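Local coordinates for protein HRI1 (Saccharomyces cerevisiae, PDB 3RBY) that is of unknown function and non-essential, but interacts with HRR25 and may interact with SEC72, at residues Trp103-Ala113 with Val124-Pro132. Residues are numbered along the deposited sequence; the frame is centred on the assembly and turned at random.
Sequences WDSGCVEETGA and VSFREMWQP. Unlike the reference sequence in segment 124-132: M129 (reference Leu).
E110 and W130 meet on the face of two antiparallel strands, 108-113 and 124-132, that carries V108, E110, F126, E128 and W130. W130 NE1 donates to E110 OE1 at 2.9 Å, on the anti lone pair of the carboxylate. E128 lies alongside, with its OE1 3.4 Å from E110 OE1. R37 forms a salt bridge with E128 and probably eases this repulsion. W100 stacks on the W130 ring. The F126 chi1 of 68° turns the ring back over the neighbouring strand, where its face covers G112. G112 CA makes a CH-pi contact there, 4.1 Å from the ring centroid.

On the other face, M129 SD sits 3.5 Å from W103 CH2, a tightly packed Met-aromatic contact. The looser side holds T111 and R127, both partly exposed, and S125, which is exposed. R127 bends at chi3 (36°), and its NH2 forms a salt bridge with buried E109 OE1 at 2.7 Å, from above the carboxylate plane. P17 of the second subunit packs on R127. Without the guanidinium, an alanine here is likely to leave E109 lacking this charged mate.

Paired backbone bonds, such as E110 N to E128 O at 2.7 Å, complete a beta hairpin within the larger antiparallel sheet.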
loop_
_atom_site.group_PDB
_atom_site.type_symbol
_atom_site.label_atom_id
_atom_site.label_comp_id
_atom_site.label_asym_id
_atom_site.label_seq_id
_atom_site.Cartn_x
_atom_site.Cartn_y
_atom_site.Cartn_z
ATOM N N TRP A 103 3.661 10.147 -6.561
ATOM C CA TRP A 103 4.536 10.517 -5.440
ATOM C C TRP A 103 5.868 9.802 -5.549
ATOM O O TRP A 103 5.979 8.798 -6.256
ATOM C CB TRP A 103 3.897 10.166 -4.104
ATOM C CG TRP A 103 2.738 11.006 -3.766
ATOM C CD1 TRP A 103 2.242 12.041 -4.493
ATOM C CD2 TRP A 103 1.895 10.884 -2.605
ATOM N NE1 TRP A 103 1.144 12.581 -3.858
ATOM C CE2 TRP A 103 0.911 11.888 -2.697
ATOM C CE3 TRP A 103 1.880 10.024 -1.501
ATOM C CZ2 TRP A 103 -0.083 12.056 -1.725
ATOM C CZ3 TRP A 103 0.896 10.195 -0.532
ATOM C CH2 TRP A 103 -0.071 11.203 -0.651
ATOM N N ASP A 104 6.875 10.305 -4.839
ATOM C CA ASP A 104 8.174 9.631 -4.816
ATOM C C ASP A 104 8.051 8.174 -4.339
ATOM O O ASP A 104 8.854 7.317 -4.718
ATOM C CB ASP A 104 9.150 10.381 -3.903
ATOM C CG ASP A 104 9.480 11.783 -4.403
ATOM O OD1 ASP A 104 10.044 12.561 -3.602
ATOM O OD2 ASP A 104 9.185 12.109 -5.577
ATOM N N SER A 105 7.054 7.898 -3.497
ATOM C CA SER A 105 6.891 6.546 -2.955
ATOM C C SER A 105 6.419 5.557 -4.013
ATOM O O SER A 105 6.405 4.351 -3.767
ATOM C CB SER A 105 5.892 6.547 -1.816
ATOM O OG SER A 105 4.628 6.957 -2.306
ATOM N N GLY A 106 6.032 6.069 -5.184
ATOM C CA GLY A 106 5.560 5.225 -6.273
ATOM C C GLY A 106 4.061 4.957 -6.214
ATOM O O GLY A 106 3.516 4.271 -7.092
ATOM N N CYS A 107 3.403 5.468 -5.172
ATOM C CA CYS A 107 1.940 5.544 -5.142
ATOM C C CYS A 107 1.464 6.753 -5.933
ATOM O O CYS A 107 2.279 7.589 -6.356
ATOM C CB CYS A 107 1.422 5.669 -3.704
ATOM S SG CYS A 107 1.487 4.120 -2.808
ATOM N N VAL A 108 0.146 6.859 -6.098
ATOM C CA VAL A 108 -0.441 7.865 -6.974
ATOM C C VAL A 108 -1.662 8.494 -6.323
ATOM O O VAL A 108 -2.646 7.798 -6.006
ATOM C CB VAL A 108 -0.883 7.264 -8.326
ATOM C CG1 VAL A 108 -1.370 8.372 -9.280
ATOM C CG2 VAL A 108 0.245 6.457 -8.964
ATOM N N GLU A 109 -1.612 9.809 -6.133
ATOM C CA GLU A 109 -2.751 10.519 -5.551
ATOM C C GLU A 109 -3.747 10.930 -6.643
ATOM O O GLU A 109 -3.397 11.701 -7.556
ATOM C CB GLU A 109 -2.281 11.769 -4.788
ATOM C CG GLU A 109 -3.439 12.649 -4.280
ATOM C CD GLU A 109 -2.976 14.012 -3.786
ATOM O OE1 GLU A 109 -3.014 14.240 -2.558
ATOM O OE2 GLU A 109 -2.588 14.858 -4.626
ATOM N N GLU A 110 -4.978 10.427 -6.548
ATOM C CA GLU A 110 -6.054 10.888 -7.425
ATOM C C GLU A 110 -6.924 11.901 -6.680
ATOM O O GLU A 110 -7.386 11.630 -5.571
ATOM C CB GLU A 110 -6.933 9.721 -7.902
ATOM C CG GLU A 110 -8.184 10.168 -8.653
ATOM C CD GLU A 110 -9.245 9.077 -8.755
ATOM O OE1 GLU A 110 -9.038 7.964 -8.205
ATOM O OE2 GLU A 110 -10.299 9.335 -9.383
ATOM N N THR A 111 -7.150 13.062 -7.291
ATOM C CA THR A 111 -8.016 14.074 -6.693
ATOM C C THR A 111 -9.051 14.557 -7.696
ATOM O O THR A 111 -8.884 14.381 -8.912
ATOM C CB THR A 111 -7.218 15.291 -6.203
ATOM O OG1 THR A 111 -6.476 15.847 -7.299
ATOM C CG2 THR A 111 -6.273 14.878 -5.097
ATOM N N GLY A 112 -10.114 15.168 -7.179
ATOM C CA GLY A 112 -11.131 15.755 -8.026
ATOM C C GLY A 112 -12.334 16.279 -7.255
ATOM O O GLY A 112 -12.412 16.166 -6.024
ATOM N N ALA A 113 -13.280 16.852 -7.994
ATOM C CA ALA A 113 -14.544 17.309 -7.427
ATOM C C ALA A 113 -15.697 16.534 -8.059
ATOM O O ALA A 113 -15.559 15.957 -9.141
ATOM C CB ALA A 113 -14.717 18.808 -7.654
ATOM N N VAL A 124 -18.387 18.423 -4.017
ATOM C CA VAL A 124 -17.617 17.680 -3.032
ATOM C C VAL A 124 -16.276 17.249 -3.640
ATOM O O VAL A 124 -16.228 16.487 -4.610
ATOM C CB VAL A 124 -18.381 16.427 -2.558
ATOM C CG1 VAL A 124 -17.627 15.727 -1.419
ATOM C CG2 VAL A 124 -19.807 16.799 -2.132
ATOM N N SER A 125 -15.190 17.750 -3.066
ATOM C CA SER A 125 -13.859 17.347 -3.476
ATOM C C SER A 125 -13.511 16.010 -2.812
ATOM O O SER A 125 -13.899 15.742 -1.662
ATOM C CB SER A 125 -12.842 18.412 -3.077
ATOM O OG SER A 125 -12.527 18.314 -1.693
ATOM N N PHE A 126 -12.799 15.160 -3.545
ATOM C CA PHE A 126 -12.394 13.856 -3.024
ATOM C C PHE A 126 -10.920 13.587 -3.280
ATOM O O PHE A 126 -10.280 14.240 -4.127
ATOM C CB PHE A 126 -13.229 12.722 -3.643
ATOM C CG PHE A 126 -12.963 12.498 -5.111
ATOM C CD1 PHE A 126 -13.707 13.167 -6.083
ATOM C CD2 PHE A 126 -11.974 11.611 -5.522
ATOM C CE1 PHE A 126 -13.462 12.959 -7.444
ATOM C CE2 PHE A 126 -11.723 11.395 -6.877
ATOM C CZ PHE A 126 -12.467 12.069 -7.839
ATOM N N ARG A 127 -10.387 12.621 -2.537
ATOM C CA ARG A 127 -9.039 12.138 -2.779
ATOM C C ARG A 127 -8.964 10.630 -2.615
ATOM O O ARG A 127 -9.572 10.052 -1.722
ATOM C CB ARG A 127 -8.001 12.816 -1.881
ATOM C CG ARG A 127 -6.713 12.003 -1.769
ATOM C CD ARG A 127 -5.573 12.806 -1.175
ATOM N NE ARG A 127 -6.040 13.723 -0.145
ATOM C CZ ARG A 127 -5.701 15.004 -0.100
ATOM N NH1 ARG A 127 -6.171 15.784 0.865
ATOM N NH2 ARG A 127 -4.881 15.499 -1.020
ATOM N N GLU A 128 -8.205 10.003 -3.500
ATOM C CA GLU A 128 -7.991 8.575 -3.432
ATOM C C GLU A 128 -6.525 8.300 -3.607
ATOM O O GLU A 128 -5.887 8.873 -4.486
ATOM C CB GLU A 128 -8.802 7.864 -4.510
ATOM C CG GLU A 128 -10.239 7.708 -4.103
ATOM C CD GLU A 128 -11.141 7.363 -5.256
ATOM O OE1 GLU A 128 -11.557 8.304 -5.960
ATOM O OE2 GLU A 128 -11.439 6.165 -5.458
ATOM N N MET A 129 -5.992 7.430 -2.759
ATOM C CA MET A 129 -4.601 7.033 -2.864
ATOM C C MET A 129 -4.507 5.647 -3.483
ATOM O O MET A 129 -5.237 4.725 -3.086
ATOM C CB MET A 129 -3.946 7.067 -1.491
ATOM C CG MET A 129 -2.608 7.795 -1.460
ATOM S SD MET A 129 -2.744 9.479 -2.066
ATOM C CE MET A 129 -4.212 9.941 -1.203
ATOM N N TRP A 130 -3.601 5.508 -4.451
ATOM C CA TRP A 130 -3.484 4.273 -5.218
ATOM C C TRP A 130 -2.103 3.654 -5.165
ATOM O O TRP A 130 -1.088 4.343 -5.334
ATOM C CB TRP A 130 -3.856 4.486 -6.695
ATOM C CG TRP A 130 -5.266 4.903 -6.885
ATOM C CD1 TRP A 130 -5.740 6.185 -6.936
ATOM C CD2 TRP A 130 -6.408 4.044 -7.018
ATOM N NE1 TRP A 130 -7.106 6.174 -7.108
ATOM C CE2 TRP A 130 -7.544 4.878 -7.156
ATOM C CE3 TRP A 130 -6.582 2.655 -7.042
ATOM C CZ2 TRP A 130 -8.833 4.366 -7.317
ATOM C CZ3 TRP A 130 -7.857 2.149 -7.195
ATOM C CH2 TRP A 130 -8.968 3.003 -7.339
ATOM N N GLN A 131 -2.099 2.334 -4.975
ATOM C CA GLN A 131 -0.884 1.552 -4.964
ATOM C C GLN A 131 -0.760 0.710 -6.247
ATOM O O GLN A 131 -1.539 -0.223 -6.466
ATOM C CB GLN A 131 -0.869 0.625 -3.746
ATOM C CG GLN A 131 0.339 -0.302 -3.748
ATOM C CD GLN A 131 1.631 0.455 -3.500
ATOM O OE1 GLN A 131 1.874 0.920 -2.377
ATOM N NE2 GLN A 131 2.461 0.600 -4.542
ATOM N N PRO A 132 0.211 1.050 -7.107
ATOM C CA PRO A 132 0.489 0.179 -8.254
ATOM C C PRO A 132 1.044 -1.132 -7.740
ATOM O O PRO A 132 1.903 -1.163 -6.837
ATOM C CB PRO A 132 1.583 0.933 -9.031
ATOM C CG PRO A 132 1.487 2.373 -8.533
ATOM C CD PRO A 132 1.041 2.270 -7.103
HETATM O O HOH W 1 5.261 1.866 -4.470
#